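Local coordinates for 6-phosphogluconate dehydrogenase (Pseudomonas syringae, PDB 5U5G), which probably catalyses the NADPH-dependent reduction of 2-oxopropylphosphonate, a late step of fosfomycin biosynthesis, and is seen here with NADP+ and that ketone bound, at residues G237-D242 with T264-V269; R270-E275 with F283-H288; I182-A187 with D219-Y224; R248-P251 with S255-F258. All blocks are in the same frame, centred on the assembly; numbering follows the deposited sequence.

From the N terminus, all four contacts come in the helical C-terminal part, after the nucleotide-binding sheet. Contact 3 closes first, joining helix 168-196 to helix 216-226. Contact 1 opens next on helix 236-247 and closes on helix 257-273. Contact 4 is nested inside the loop of contact 1 and lies in the connection between those two helices. Contact 2 opens where contact 1 ends and ties the end of helix 257-273 to helix 282-287. No loops cross. Contacts 1, 2 and 4 share helix 257-273. Phe266 of contact 1 packs on Leu184 and Ala185 of contact 3. Phe283 of contact 2 reaches Tyr224 of contact 3.

Contact 1. Residues G237-D242 with T264-V269; sequences GVRCKD and TTFDTV. With NAP (NADP nicotinamide-adenine-dinucleotide phosphate), chain E; 7VD ((2-oxopropyl)phosphonic acid), chain F.
Cys240 turns SG away from its carbonyl carbon (chi1 -75°) and Arg239 holds CG anti to its backbone N (chi1 -176°). These two rotations present neighbouring residues to the same partner, Phe266. The sulfur meets the backbone side of Phe266: Cys240 SG lies 3.2 Å from Phe266 O. The same sulfur is 4.0 Å from Phe266 CB. Arg239 meets the ring instead. Its CG stands over one face near the rim, 4.1 Å from Phe266 CD1. Beyond CG the arginine chain bends twice and carries the guanidinium past the ring to the active site. There one guanidinium face lies against the ketone ligand, with Arg239 NH1 3.7 Å from its methyl carbon C8. A salt bridge to Glu180 and hydrogen bonds to Gln279 and Tyr217 fix the rotation of the guanidinium.

The following residues of the same helix, on another face, serve the cofactor. Lys241 NZ donates to the ribose hydroxyl O2D of NADP at 2.8 Å. It also forms a salt bridge with Asp242 OD1 at 2.7 Å, on the syn side, tilted somewhat out of the carboxylate plane. Thr98 O is a further acceptor for this amine.

The short axes of 237-242 and 264-269 come within 9.5 Å at 149°, a roughly antiparallel pair. One helix thus faces the ligands, while the other backs it with Phe266, whose ring also packs on helix 168-196. The ligands bound here place helix 236-247 in the substrate and cofactor pocket, as in relatives of the 3-hydroxyisobutyrate dehydrogenase family.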
loop_
_atom_site.group_PDB
_atom_site.type_symbol
_atom_site.label_atom_id
_atom_site.label_comp_id
_atom_site.label_asym_id
_atom_site.label_seq_id
_atom_site.Cartn_x
_atom_site.Cartn_y
_atom_site.Cartn_z
ATOM N N GLY A 237 14.299 -15.403 5.003
ATOM C CA GLY A 237 13.986 -16.301 6.104
ATOM C C GLY A 237 12.886 -15.761 6.996
ATOM O O GLY A 237 11.944 -16.480 7.350
ATOM N N VAL A 238 12.982 -14.475 7.361
ATOM C CA VAL A 238 11.961 -13.862 8.208
ATOM C C VAL A 238 10.642 -13.723 7.450
ATOM O O VAL A 238 9.565 -14.015 7.988
ATOM C CB VAL A 238 12.460 -12.506 8.743
ATOM C CG1 VAL A 238 11.299 -11.639 9.204
ATOM C CG2 VAL A 238 13.440 -12.730 9.903
ATOM N N ARG A 239 10.708 -13.278 6.196
ATOM C CA ARG A 239 9.505 -13.114 5.387
ATOM C C ARG A 239 8.774 -14.441 5.223
ATOM O O ARG A 239 7.552 -14.517 5.409
ATOM C CB ARG A 239 9.879 -12.529 4.017
ATOM C CG ARG A 239 8.686 -12.217 3.107
ATOM C CD ARG A 239 8.378 -10.720 3.137
ATOM N NE ARG A 239 7.215 -10.471 3.960
ATOM C CZ ARG A 239 6.963 -9.350 4.631
ATOM N NH1 ARG A 239 7.812 -8.331 4.626
ATOM N NH2 ARG A 239 5.845 -9.273 5.342
ATOM N N CYS A 240 9.516 -15.505 4.893
ATOM C CA CYS A 240 8.900 -16.816 4.661
ATOM C C CYS A 240 8.404 -17.462 5.954
ATOM O O CYS A 240 7.416 -18.210 5.928
ATOM C CB CYS A 240 9.888 -17.743 3.938
ATOM S SG CYS A 240 10.093 -17.341 2.160
ATOM N N LYS A 241 9.064 -17.192 7.086
ATOM C CA LYS A 241 8.518 -17.617 8.370
ATOM C C LYS A 241 7.102 -17.079 8.556
ATOM O O LYS A 241 6.186 -17.818 8.939
ATOM C CB LYS A 241 9.431 -17.161 9.517
ATOM C CG LYS A 241 8.729 -17.138 10.885
ATOM C CD LYS A 241 9.644 -16.702 12.027
ATOM C CE LYS A 241 10.007 -15.206 11.967
ATOM N NZ LYS A 241 8.882 -14.277 12.275
ATOM N N ASP A 242 6.896 -15.789 8.264
ATOM C CA ASP A 242 5.579 -15.196 8.475
ATOM C C ASP A 242 4.565 -15.712 7.455
ATOM O O ASP A 242 3.405 -15.958 7.801
ATOM C CB ASP A 242 5.678 -13.667 8.446
ATOM C CG ASP A 242 6.482 -13.114 9.616
ATOM O OD1 ASP A 242 6.775 -13.896 10.557
ATOM O OD2 ASP A 242 6.830 -11.907 9.599
ATOM N N THR A 264 3.786 -19.041 -2.088
ATOM C CA THR A 264 4.629 -19.794 -3.009
ATOM C C THR A 264 5.729 -18.916 -3.603
ATOM O O THR A 264 6.875 -19.360 -3.730
ATOM C CB THR A 264 3.791 -20.424 -4.122
ATOM O OG1 THR A 264 3.147 -19.390 -4.874
ATOM C CG2 THR A 264 2.731 -21.338 -3.541
ATOM N N THR A 265 5.406 -17.663 -3.954
ATOM C CA THR A 265 6.383 -16.800 -4.614
ATOM C C THR A 265 7.609 -16.573 -3.738
ATOM O O THR A 265 8.751 -16.700 -4.198
ATOM C CB THR A 265 5.760 -15.448 -4.994
ATOM O OG1 THR A 265 4.675 -15.634 -5.916
ATOM C CG2 THR A 265 6.809 -14.555 -5.648
ATOM N N PHE A 266 7.399 -16.211 -2.474
ATOM C CA PHE A 266 8.554 -15.896 -1.643
ATOM C C PHE A 266 9.287 -17.161 -1.210
ATOM O O PHE A 266 10.500 -17.117 -0.961
ATOM C CB PHE A 266 8.133 -15.027 -0.458
ATOM C CG PHE A 266 7.899 -13.580 -0.839
ATOM C CD1 PHE A 266 8.981 -12.705 -0.994
ATOM C CD2 PHE A 266 6.609 -13.104 -1.088
ATOM C CE1 PHE A 266 8.780 -11.370 -1.368
ATOM C CE2 PHE A 266 6.394 -11.770 -1.446
ATOM C CZ PHE A 266 7.478 -10.899 -1.599
ATOM N N ASP A 267 8.588 -18.299 -1.171
ATOM C CA ASP A 267 9.271 -19.571 -0.968
ATOM C C ASP A 267 10.236 -19.856 -2.114
ATOM O O ASP A 267 11.389 -20.240 -1.886
ATOM C CB ASP A 267 8.254 -20.699 -0.821
ATOM C CG ASP A 267 8.911 -22.032 -0.518
ATOM O OD1 ASP A 267 9.473 -22.180 0.596
ATOM O OD2 ASP A 267 8.868 -22.926 -1.397
ATOM N N THR A 268 9.788 -19.643 -3.356
ATOM C CA THR A 268 10.656 -19.867 -4.509
ATOM C C THR A 268 11.848 -18.909 -4.511
ATOM O O THR A 268 12.971 -19.309 -4.835
ATOM C CB THR A 268 9.854 -19.728 -5.799
ATOM O OG1 THR A 268 8.729 -20.612 -5.757
ATOM C CG2 THR A 268 10.725 -20.095 -6.993
ATOM N N VAL A 269 11.620 -17.640 -4.158
ATOM C CA VAL A 269 12.716 -16.673 -4.095
ATOM C C VAL A 269 13.711 -17.066 -3.008
ATOM O O VAL A 269 14.932 -16.912 -3.173
ATOM C CB VAL A 269 12.166 -15.251 -3.865
ATOM C CG1 VAL A 269 13.306 -14.256 -3.646
ATOM C CG2 VAL A 269 11.281 -14.806 -5.043
HETATM P PA NAP E . 17.327 -11.844 12.324
HETATM O O1A NAP E . 17.411 -13.063 11.481
HETATM O O2A NAP E . 18.001 -10.562 11.904
HETATM O O5B NAP E . 17.822 -12.198 13.869
HETATM C C5B NAP E . 17.129 -13.352 14.279
HETATM C C4B NAP E . 17.342 -13.473 15.803
HETATM O O4B NAP E . 16.798 -14.692 16.308
HETATM C C3B NAP E . 18.880 -13.421 16.121
HETATM O O3B NAP E . 19.066 -12.800 17.356
HETATM C C2B NAP E . 19.186 -14.923 16.282
HETATM O O2B NAP E . 20.207 -15.216 17.104
HETATM C C1B NAP E . 17.844 -15.352 16.997
HETATM N N9A NAP E . 17.696 -16.790 16.879
HETATM C C8A NAP E . 17.217 -17.551 15.792
HETATM N N7A NAP E . 17.253 -18.891 16.026
HETATM C C5A NAP E . 17.789 -18.984 17.319
HETATM C C6A NAP E . 18.087 -20.084 18.142
HETATM N N6A NAP E . 17.847 -21.368 17.718
HETATM N N1A NAP E . 18.621 -19.918 19.379
HETATM C C2A NAP E . 18.842 -18.622 19.761
HETATM N N3A NAP E . 18.607 -17.480 19.100
HETATM C C4A NAP E . 18.071 -17.689 17.858
HETATM O O3 NAP E . 15.693 -11.680 12.334
HETATM P PN NAP E . 15.170 -10.177 12.506
HETATM O O1N NAP E . 15.798 -9.459 13.635
HETATM O O2N NAP E . 14.815 -9.513 11.194
HETATM O O5D NAP E . 13.552 -10.462 13.094
HETATM C C5D NAP E . 13.538 -10.776 14.415
HETATM C C4D NAP E . 12.080 -10.795 14.838
HETATM O O4D NAP E . 11.477 -9.499 14.583
HETATM C C3D NAP E . 11.291 -11.845 13.949
HETATM O O3D NAP E . 10.325 -12.467 14.748
HETATM C C2D NAP E . 10.645 -10.979 12.889
HETATM O O2D NAP E . 9.431 -11.497 12.409
HETATM C C1D NAP E . 10.355 -9.694 13.732
HETATM N N1N NAP E . 10.240 -8.522 12.887
HETATM C C2N NAP E . 11.279 -8.131 12.001
HETATM C C3N NAP E . 11.137 -6.959 11.288
HETATM C C7N NAP E . 12.202 -6.505 10.388
HETATM O O7N NAP E . 12.138 -5.444 9.765
HETATM N N7N NAP E . 13.357 -7.256 10.259
HETATM C C4N NAP E . 9.934 -6.068 11.447
HETATM C C5N NAP E . 8.923 -6.585 12.371
HETATM C C6N NAP E . 9.082 -7.739 13.018
HETATM P P2B NAP E . 21.877 -15.188 16.314
HETATM O O1X NAP E . 22.052 -13.705 16.215
HETATM O O2X NAP E . 22.737 -15.919 17.350
HETATM O O3X NAP E . 21.560 -15.935 15.041
HETATM P P1 7VD F . 7.640 -4.897 8.926
HETATM C C1 7VD F . 8.757 -6.296 8.631
HETATM O O2 7VD F . 6.235 -5.292 9.317
HETATM O O3 7VD F . 8.203 -3.933 9.943
HETATM O O4 7VD F . 7.648 -4.267 7.554
HETATM C C6 7VD F . 8.254 -7.657 9.041
HETATM O O7 7VD F . 7.558 -7.806 10.045
HETATM C C8 7VD F . 8.656 -8.798 8.147
#

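Contact 2. Residues R270-E275 with F283-H288; sequences RQACGE and FSVLSH
Val285, Cys273 and Ala272 carry this contact, and one methyl group does most of the touching. Val285 CG2 lies 3.6 Å from Cys273 SG and 4.1 Å from Ala272 CB. It therefore meets two successive residues at the end of helix 257-273. Val285 has CG1 anti to its backbone N (chi1 168°), which places CG2 beside that N and facing the cysteine and alanine. Cys273 brings its sulfur across from the other helix. Ser284 stands at the margin, and its OG is hydrogen-bonded to Gln281 just before the segment.

The cysteine sits on the last turn of its helix. Gly274 then leaves helical geometry with a positive phi of 101°, while its N still bonds to Arg270 O at 2.9 Å. The chain turns away from helix 282-287 at this point. On the side away from 283-288, Arg270 NH1 forms a salt bridge with Glu275 OE1 at 2.7 Å, tilted out of the guanidinium plane. Arg270 NH2 also pairs with Asp267, so the guanidinium joins two acidic residues.

The contact lies near the surface and buries just 99 Å² in all. Elsewhere on 283-288, Leu286 and His288 pack on Ser255 and Gln254 of the second subunit. No hydrogen bond or salt bridge crosses between the two segments. Across this interface the two helices meet by van der Waals contact of a sulfur and methyl groups, without directional bonds.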
loop_
_atom_site.group_PDB
_atom_site.type_symbol
_atom_site.label_atom_id
_atom_site.label_comp_id
_atom_site.label_asym_id
_atom_site.label_seq_id
_atom_site.Cartn_x
_atom_site.Cartn_y
_atom_site.Cartn_z
ATOM N N ARG A 270 13.200 -17.550 -1.868
ATOM C CA ARG A 270 14.059 -18.043 -0.800
ATOM C C ARG A 270 14.915 -19.209 -1.275
ATOM O O ARG A 270 16.120 -19.250 -1.004
ATOM C CB ARG A 270 13.210 -18.463 0.404
ATOM C CG ARG A 270 14.029 -18.798 1.659
ATOM C CD ARG A 270 13.137 -19.270 2.807
ATOM N NE ARG A 270 12.169 -20.249 2.340
ATOM C CZ ARG A 270 12.449 -21.525 2.099
ATOM N NH1 ARG A 270 13.669 -22.002 2.312
ATOM N NH2 ARG A 270 11.506 -22.336 1.642
ATOM N N GLN A 271 14.308 -20.171 -1.979
ATOM C CA GLN A 271 15.067 -21.305 -2.500
ATOM C C GLN A 271 16.126 -20.856 -3.497
ATOM O O GLN A 271 17.217 -21.430 -3.557
ATOM C CB GLN A 271 14.122 -22.315 -3.153
ATOM C CG GLN A 271 13.734 -23.474 -2.248
ATOM C CD GLN A 271 12.301 -23.922 -2.464
ATOM O OE1 GLN A 271 11.705 -23.649 -3.506
ATOM N NE2 GLN A 271 11.742 -24.624 -1.480
ATOM N N ALA A 272 15.822 -19.829 -4.288
ATOM C CA ALA A 272 16.733 -19.400 -5.338
ATOM C C ALA A 272 17.822 -18.455 -4.844
ATOM O O ALA A 272 18.858 -18.343 -5.498
ATOM C CB ALA A 272 15.946 -18.734 -6.468
ATOM N N CYS A 273 17.628 -17.779 -3.713
ATOM C CA CYS A 273 18.536 -16.717 -3.301
ATOM C C CYS A 273 19.138 -16.901 -1.919
ATOM O O CYS A 273 20.119 -16.225 -1.611
ATOM C CB CYS A 273 17.820 -15.356 -3.323
ATOM S SG CYS A 273 17.090 -14.930 -4.903
ATOM N N GLY A 274 18.567 -17.756 -1.076
ATOM C CA GLY A 274 19.103 -18.040 0.238
ATOM C C GLY A 274 18.354 -17.307 1.342
ATOM O O GLY A 274 17.803 -16.223 1.152
ATOM N N GLU A 275 18.388 -17.906 2.536
ATOM C CA GLU A 275 17.579 -17.442 3.662
ATOM C C GLU A 275 17.946 -16.035 4.111
ATOM O O GLU A 275 17.068 -15.283 4.545
ATOM C CB GLU A 275 17.733 -18.398 4.846
ATOM C CG GLU A 275 17.356 -19.836 4.543
ATOM C CD GLU A 275 15.906 -20.142 4.881
ATOM O OE1 GLU A 275 15.304 -20.958 4.150
ATOM O OE2 GLU A 275 15.375 -19.580 5.870
ATOM N N PHE A 283 13.090 -9.106 -7.237
ATOM C CA PHE A 283 13.555 -8.333 -8.391
ATOM C C PHE A 283 14.432 -9.178 -9.301
ATOM O O PHE A 283 14.204 -9.254 -10.509
ATOM C CB PHE A 283 14.352 -7.099 -7.937
ATOM C CG PHE A 283 13.539 -5.839 -7.823
ATOM C CD1 PHE A 283 12.910 -5.292 -8.938
ATOM C CD2 PHE A 283 13.429 -5.183 -6.601
ATOM C CE1 PHE A 283 12.164 -4.118 -8.821
ATOM C CE2 PHE A 283 12.706 -4.014 -6.478
ATOM C CZ PHE A 283 12.067 -3.480 -7.589
ATOM N N SER A 284 15.447 -9.827 -8.732
ATOM C CA SER A 284 16.369 -10.569 -9.580
ATOM C C SER A 284 15.771 -11.887 -10.048
ATOM O O SER A 284 16.029 -12.307 -11.178
ATOM C CB SER A 284 17.693 -10.798 -8.843
ATOM O OG SER A 284 17.491 -11.608 -7.700
ATOM N N VAL A 285 14.955 -12.539 -9.216
ATOM C CA VAL A 285 14.286 -13.766 -9.648
ATOM C C VAL A 285 13.343 -13.466 -10.799
ATOM O O VAL A 285 13.274 -14.215 -11.783
ATOM C CB VAL A 285 13.539 -14.417 -8.470
ATOM C CG1 VAL A 285 12.610 -15.511 -8.971
ATOM C CG2 VAL A 285 14.528 -14.972 -7.455
ATOM N N LEU A 286 12.618 -12.354 -10.702
ATOM C CA LEU A 286 11.684 -11.974 -11.754
ATOM C C LEU A 286 12.364 -11.967 -13.118
ATOM O O LEU A 286 11.872 -12.578 -14.072
ATOM C CB LEU A 286 11.087 -10.606 -11.429
ATOM C CG LEU A 286 9.679 -10.274 -11.892
ATOM C CD1 LEU A 286 8.775 -11.490 -11.885
ATOM C CD2 LEU A 286 9.156 -9.207 -10.960
ATOM N N SER A 287 13.516 -11.301 -13.220
ATOM C CA SER A 287 14.273 -11.272 -14.466
ATOM C C SER A 287 15.054 -12.558 -14.732
ATOM O O SER A 287 15.607 -12.697 -15.828
ATOM C CB SER A 287 15.226 -10.075 -14.468
ATOM O OG SER A 287 15.943 -9.977 -13.248
ATOM N N HIS A 288 15.095 -13.489 -13.773
ATOM C CA HIS A 288 15.794 -14.789 -13.875
ATOM C C HIS A 288 17.313 -14.645 -13.889
ATOM O O HIS A 288 17.865 -13.676 -13.372
ATOM C CB HIS A 288 15.347 -15.568 -15.119
ATOM C CG HIS A 288 14.232 -16.538 -14.864
ATOM N ND1 HIS A 288 12.904 -16.191 -14.991
ATOM C CD2 HIS A 288 14.247 -17.844 -14.501
ATOM C CE1 HIS A 288 12.149 -17.237 -14.709
ATOM N NE2 HIS A 288 12.938 -18.255 -14.412
#

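Contact 3. Residues I182-A187 with D219-Y224; sequences INLAGA and DVALGY
Ala221 is where 219-224 meets the long helix 168-196, through its one methyl group. The segment begins with Asp219, which directs its CB away from 182-187. Val220 faces the long helix but stays just beyond close contact. Ala221 follows, and its CB lies 3.9 Å from Leu184 CD1 and 4.0 Å from Ala187 CB. Leu184 approaches with CG anti to the backbone N (chi1 179°), and CD1 is the methyl that reaches Ala221. Small residues bring the backbones close, with Ala187 CA and Ala221 CA 6.5 Å apart. Ala221 also packs on Ile188 and Ile191 further along helix 168-196. The helix then runs on, with Gly223 N bonded to Asp219 O at 2.8 Å. At the end of the segment, Tyr224 OH is hydrogen-bonded to Gln281, just before helix 282-287.

Ile182 and Asn183 each pack on their own counterpart in the second subunit, and Val220 packs on Arg212 there. The three residues that touch are all buried, and no hydrogen bond crosses between the segments. The contact thus fastens a short helix onto the long helix at the dimer interface, an arrangement typical of the all-helical C-terminal domain of β-hydroxyacid dehydrogenases.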
loop_
_atom_site.group_PDB
_atom_site.type_symbol
_atom_site.label_atom_id
_atom_site.label_comp_id
_atom_site.label_asym_id
_atom_site.label_seq_id
_atom_site.Cartn_x
_atom_site.Cartn_y
_atom_site.Cartn_z
ATOM N N ILE A 182 1.997 -9.371 -0.403
ATOM C CA ILE A 182 1.286 -9.156 -1.661
ATOM C C ILE A 182 1.654 -7.803 -2.258
ATOM O O ILE A 182 1.903 -7.688 -3.463
ATOM C CB ILE A 182 -0.232 -9.268 -1.444
ATOM C CG1 ILE A 182 -0.595 -10.699 -1.020
ATOM C CG2 ILE A 182 -0.947 -8.876 -2.731
ATOM C CD1 ILE A 182 -1.981 -10.827 -0.322
ATOM N N ASN A 183 1.665 -6.752 -1.423
ATOM C CA ASN A 183 2.012 -5.419 -1.907
ATOM C C ASN A 183 3.429 -5.386 -2.456
ATOM O O ASN A 183 3.692 -4.748 -3.488
ATOM C CB ASN A 183 1.886 -4.381 -0.784
ATOM C CG ASN A 183 0.452 -4.216 -0.288
ATOM O OD1 ASN A 183 -0.482 -4.734 -0.889
ATOM N ND2 ASN A 183 0.283 -3.481 0.800
ATOM N N LEU A 184 4.364 -6.019 -1.740
ATOM C CA LEU A 184 5.762 -6.013 -2.146
ATOM C C LEU A 184 5.946 -6.730 -3.471
ATOM O O LEU A 184 6.618 -6.219 -4.372
ATOM C CB LEU A 184 6.627 -6.658 -1.060
ATOM C CG LEU A 184 8.138 -6.745 -1.363
ATOM C CD1 LEU A 184 8.724 -5.370 -1.671
ATOM C CD2 LEU A 184 8.884 -7.380 -0.198
ATOM N N ALA A 185 5.363 -7.926 -3.609
ATOM C CA ALA A 185 5.516 -8.662 -4.861
ATOM C C ALA A 185 4.865 -7.918 -6.019
ATOM O O ALA A 185 5.404 -7.896 -7.131
ATOM C CB ALA A 185 4.930 -10.065 -4.730
ATOM N N GLY A 186 3.704 -7.304 -5.782
ATOM C CA GLY A 186 3.088 -6.500 -6.828
ATOM C C GLY A 186 3.934 -5.294 -7.194
ATOM O O GLY A 186 4.117 -4.981 -8.376
ATOM N N ALA A 187 4.467 -4.600 -6.178
ATOM C CA ALA A 187 5.244 -3.396 -6.452
ATOM C C ALA A 187 6.497 -3.732 -7.249
ATOM O O ALA A 187 6.849 -3.014 -8.191
ATOM C CB ALA A 187 5.597 -2.675 -5.145
ATOM N N ASP A 219 7.040 1.750 -1.116
ATOM C CA ASP A 219 8.189 2.537 -0.663
ATOM C C ASP A 219 9.417 1.654 -0.470
ATOM O O ASP A 219 10.519 2.000 -0.910
ATOM C CB ASP A 219 7.859 3.271 0.639
ATOM C CG ASP A 219 6.821 4.371 0.447
ATOM O OD1 ASP A 219 6.535 4.751 -0.715
ATOM O OD2 ASP A 219 6.283 4.849 1.467
ATOM N N VAL A 220 9.241 0.499 0.185
ATOM C CA VAL A 220 10.361 -0.418 0.381
ATOM C C VAL A 220 10.953 -0.823 -0.964
ATOM O O VAL A 220 12.171 -0.785 -1.161
ATOM C CB VAL A 220 9.915 -1.649 1.191
ATOM C CG1 VAL A 220 11.030 -2.691 1.214
ATOM C CG2 VAL A 220 9.538 -1.237 2.607
ATOM N N ALA A 221 10.093 -1.214 -1.909
ATOM C CA ALA A 221 10.567 -1.707 -3.194
ATOM C C ALA A 221 11.261 -0.604 -3.987
ATOM O O ALA A 221 12.289 -0.846 -4.633
ATOM C CB ALA A 221 9.398 -2.288 -3.985
ATOM N N LEU A 222 10.711 0.615 -3.937
ATOM C CA LEU A 222 11.337 1.759 -4.600
ATOM C C LEU A 222 12.663 2.123 -3.949
ATOM O O LEU A 222 13.642 2.411 -4.644
ATOM C CB LEU A 222 10.412 2.967 -4.562
ATOM C CG LEU A 222 9.156 2.915 -5.420
ATOM C CD1 LEU A 222 8.221 4.008 -4.920
ATOM C CD2 LEU A 222 9.533 3.128 -6.860
ATOM N N GLY A 223 12.700 2.162 -2.615
ATOM C CA GLY A 223 13.962 2.409 -1.936
ATOM C C GLY A 223 15.025 1.403 -2.330
ATOM O O GLY A 223 16.197 1.754 -2.509
ATOM N N TYR A 224 14.621 0.136 -2.490
ATOM C CA TYR A 224 15.544 -0.913 -2.912
ATOM C C TYR A 224 16.055 -0.658 -4.321
ATOM O O TYR A 224 17.255 -0.812 -4.598
ATOM C CB TYR A 224 14.858 -2.278 -2.842
ATOM C CG TYR A 224 15.787 -3.475 -3.039
ATOM C CD1 TYR A 224 16.571 -3.953 -1.989
ATOM C CD2 TYR A 224 15.847 -4.148 -4.255
ATOM C CE1 TYR A 224 17.425 -5.070 -2.155
ATOM C CE2 TYR A 224 16.675 -5.264 -4.433
ATOM C CZ TYR A 224 17.464 -5.714 -3.378
ATOM O OH TYR A 224 18.287 -6.807 -3.544
#

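Contact 4. Residues R248-P251 with S255-F258; sequences RRLP and SYPF
Close to where Tyr256 packs on Leu250 and Pro251, Phe258 N is hydrogen-bonded to Glu189 OE2 of the second subunit, a residue on which Tyr256 and Pro257 also pack. The site is a helix-to-helix connection in the helical C-terminal domain. Residues 248-251 leave helix 236-247. Tyr256 occupies the N-cap position of helix 257-273, whose first turn would probably favour a nearby negative charge through the helix dipole. Arg249 extends the link to the second subunit through a hydrogen bond from NH2 to Gln197 there.

Within the loop the contact is apolar, and no hydrogen bond crosses between the segments. Tyr256 has CG anti to its carbonyl carbon (chi1 -67°), which directs the ring toward Leu250 and Pro251. Leu250 and the tyrosine run past each other in opposite directions. Leu250 also packs on Thr260 and Met263, so it bridges the loop and the helix that follows. The Pro251 and Tyr256 side chains cross at about a right angle.

One side of the ring does the touching: Leu250 CD2 is 4.0 Å from Tyr256 CD2. Next to it, Pro251 CG meets the ring edge in plane, 3.7 Å from Tyr256 CE2.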
loop_
_atom_site.group_PDB
_atom_site.type_symbol
_atom_site.label_atom_id
_atom_site.label_comp_id
_atom_site.label_asym_id
_atom_site.label_seq_id
_atom_site.Cartn_x
_atom_site.Cartn_y
_atom_site.Cartn_z
ATOM N N ARG A 248 -0.513 -21.701 7.451
ATOM C CA ARG A 248 -1.098 -22.655 8.376
ATOM C C ARG A 248 -2.465 -22.212 8.880
ATOM O O ARG A 248 -3.172 -23.017 9.491
ATOM C CB ARG A 248 -0.155 -22.864 9.548
ATOM C CG ARG A 248 1.219 -23.371 9.179
ATOM C CD ARG A 248 1.963 -23.686 10.458
ATOM N NE ARG A 248 1.156 -24.515 11.347
ATOM C CZ ARG A 248 0.582 -24.051 12.452
ATOM N NH1 ARG A 248 0.719 -22.766 12.735
ATOM N NH2 ARG A 248 -0.167 -24.809 13.254
ATOM N N ARG A 249 -2.855 -20.961 8.642
ATOM C CA ARG A 249 -4.156 -20.473 9.070
ATOM C C ARG A 249 -5.149 -20.363 7.918
ATOM O O ARG A 249 -6.275 -19.899 8.127
ATOM C CB ARG A 249 -3.995 -19.134 9.790
ATOM C CG ARG A 249 -3.003 -19.225 10.938
ATOM C CD ARG A 249 -2.939 -17.956 11.777
ATOM N NE ARG A 249 -4.262 -17.551 12.245
ATOM C CZ ARG A 249 -4.863 -18.039 13.325
ATOM N NH1 ARG A 249 -4.263 -18.956 14.067
ATOM N NH2 ARG A 249 -6.072 -17.599 13.664
ATOM N N LEU A 250 -4.766 -20.802 6.721
ATOM C CA LEU A 250 -5.676 -20.772 5.576
ATOM C C LEU A 250 -6.789 -21.800 5.748
ATOM O O LEU A 250 -6.512 -22.966 6.058
ATOM C CB LEU A 250 -4.922 -21.056 4.284
ATOM C CG LEU A 250 -4.175 -19.895 3.635
ATOM C CD1 LEU A 250 -3.348 -20.417 2.481
ATOM C CD2 LEU A 250 -5.155 -18.823 3.152
ATOM N N PRO A 251 -8.045 -21.423 5.537
ATOM C CA PRO A 251 -9.135 -22.392 5.664
ATOM C C PRO A 251 -9.160 -23.359 4.492
ATOM O O PRO A 251 -8.646 -23.085 3.406
ATOM C CB PRO A 251 -10.388 -21.511 5.687
ATOM C CG PRO A 251 -9.996 -20.292 4.906
ATOM C CD PRO A 251 -8.525 -20.074 5.192
ATOM N N SER A 255 -10.722 -20.479 -1.248
ATOM C CA SER A 255 -9.456 -20.175 -1.893
ATOM C C SER A 255 -9.139 -18.696 -1.774
ATOM O O SER A 255 -10.007 -17.843 -1.970
ATOM C CB SER A 255 -9.500 -20.561 -3.369
ATOM O OG SER A 255 -9.380 -21.964 -3.515
ATOM N N TYR A 256 -7.883 -18.398 -1.472
ATOM C CA TYR A 256 -7.382 -17.026 -1.421
ATOM C C TYR A 256 -6.164 -16.954 -2.337
ATOM O O TYR A 256 -5.015 -17.093 -1.890
ATOM C CB TYR A 256 -7.082 -16.612 0.021
ATOM C CG TYR A 256 -8.331 -16.503 0.882
ATOM C CD1 TYR A 256 -9.167 -15.394 0.793
ATOM C CD2 TYR A 256 -8.679 -17.513 1.777
ATOM C CE1 TYR A 256 -10.306 -15.284 1.568
ATOM C CE2 TYR A 256 -9.820 -17.409 2.568
ATOM C CZ TYR A 256 -10.628 -16.291 2.455
ATOM O OH TYR A 256 -11.759 -16.172 3.228
ATOM N N PRO A 257 -6.385 -16.761 -3.642
ATOM C CA PRO A 257 -5.275 -16.901 -4.603
ATOM C C PRO A 257 -4.141 -15.903 -4.416
ATOM O O PRO A 257 -2.983 -16.278 -4.605
ATOM C CB PRO A 257 -5.966 -16.725 -5.967
ATOM C CG PRO A 257 -7.310 -16.131 -5.660
ATOM C CD PRO A 257 -7.689 -16.632 -4.312
ATOM N N PHE A 258 -4.418 -14.641 -4.078
ATOM C CA PHE A 258 -3.301 -13.717 -3.884
ATOM C C PHE A 258 -2.464 -14.118 -2.678
ATOM O O PHE A 258 -1.228 -14.069 -2.736
ATOM C CB PHE A 258 -3.799 -12.277 -3.757
ATOM C CG PHE A 258 -4.054 -11.613 -5.092
ATOM C CD1 PHE A 258 -5.307 -11.661 -5.678
ATOM C CD2 PHE A 258 -3.025 -10.981 -5.774
ATOM C CE1 PHE A 258 -5.534 -11.067 -6.919
ATOM C CE2 PHE A 258 -3.241 -10.385 -7.005
ATOM C CZ PHE A 258 -4.509 -10.421 -7.577
#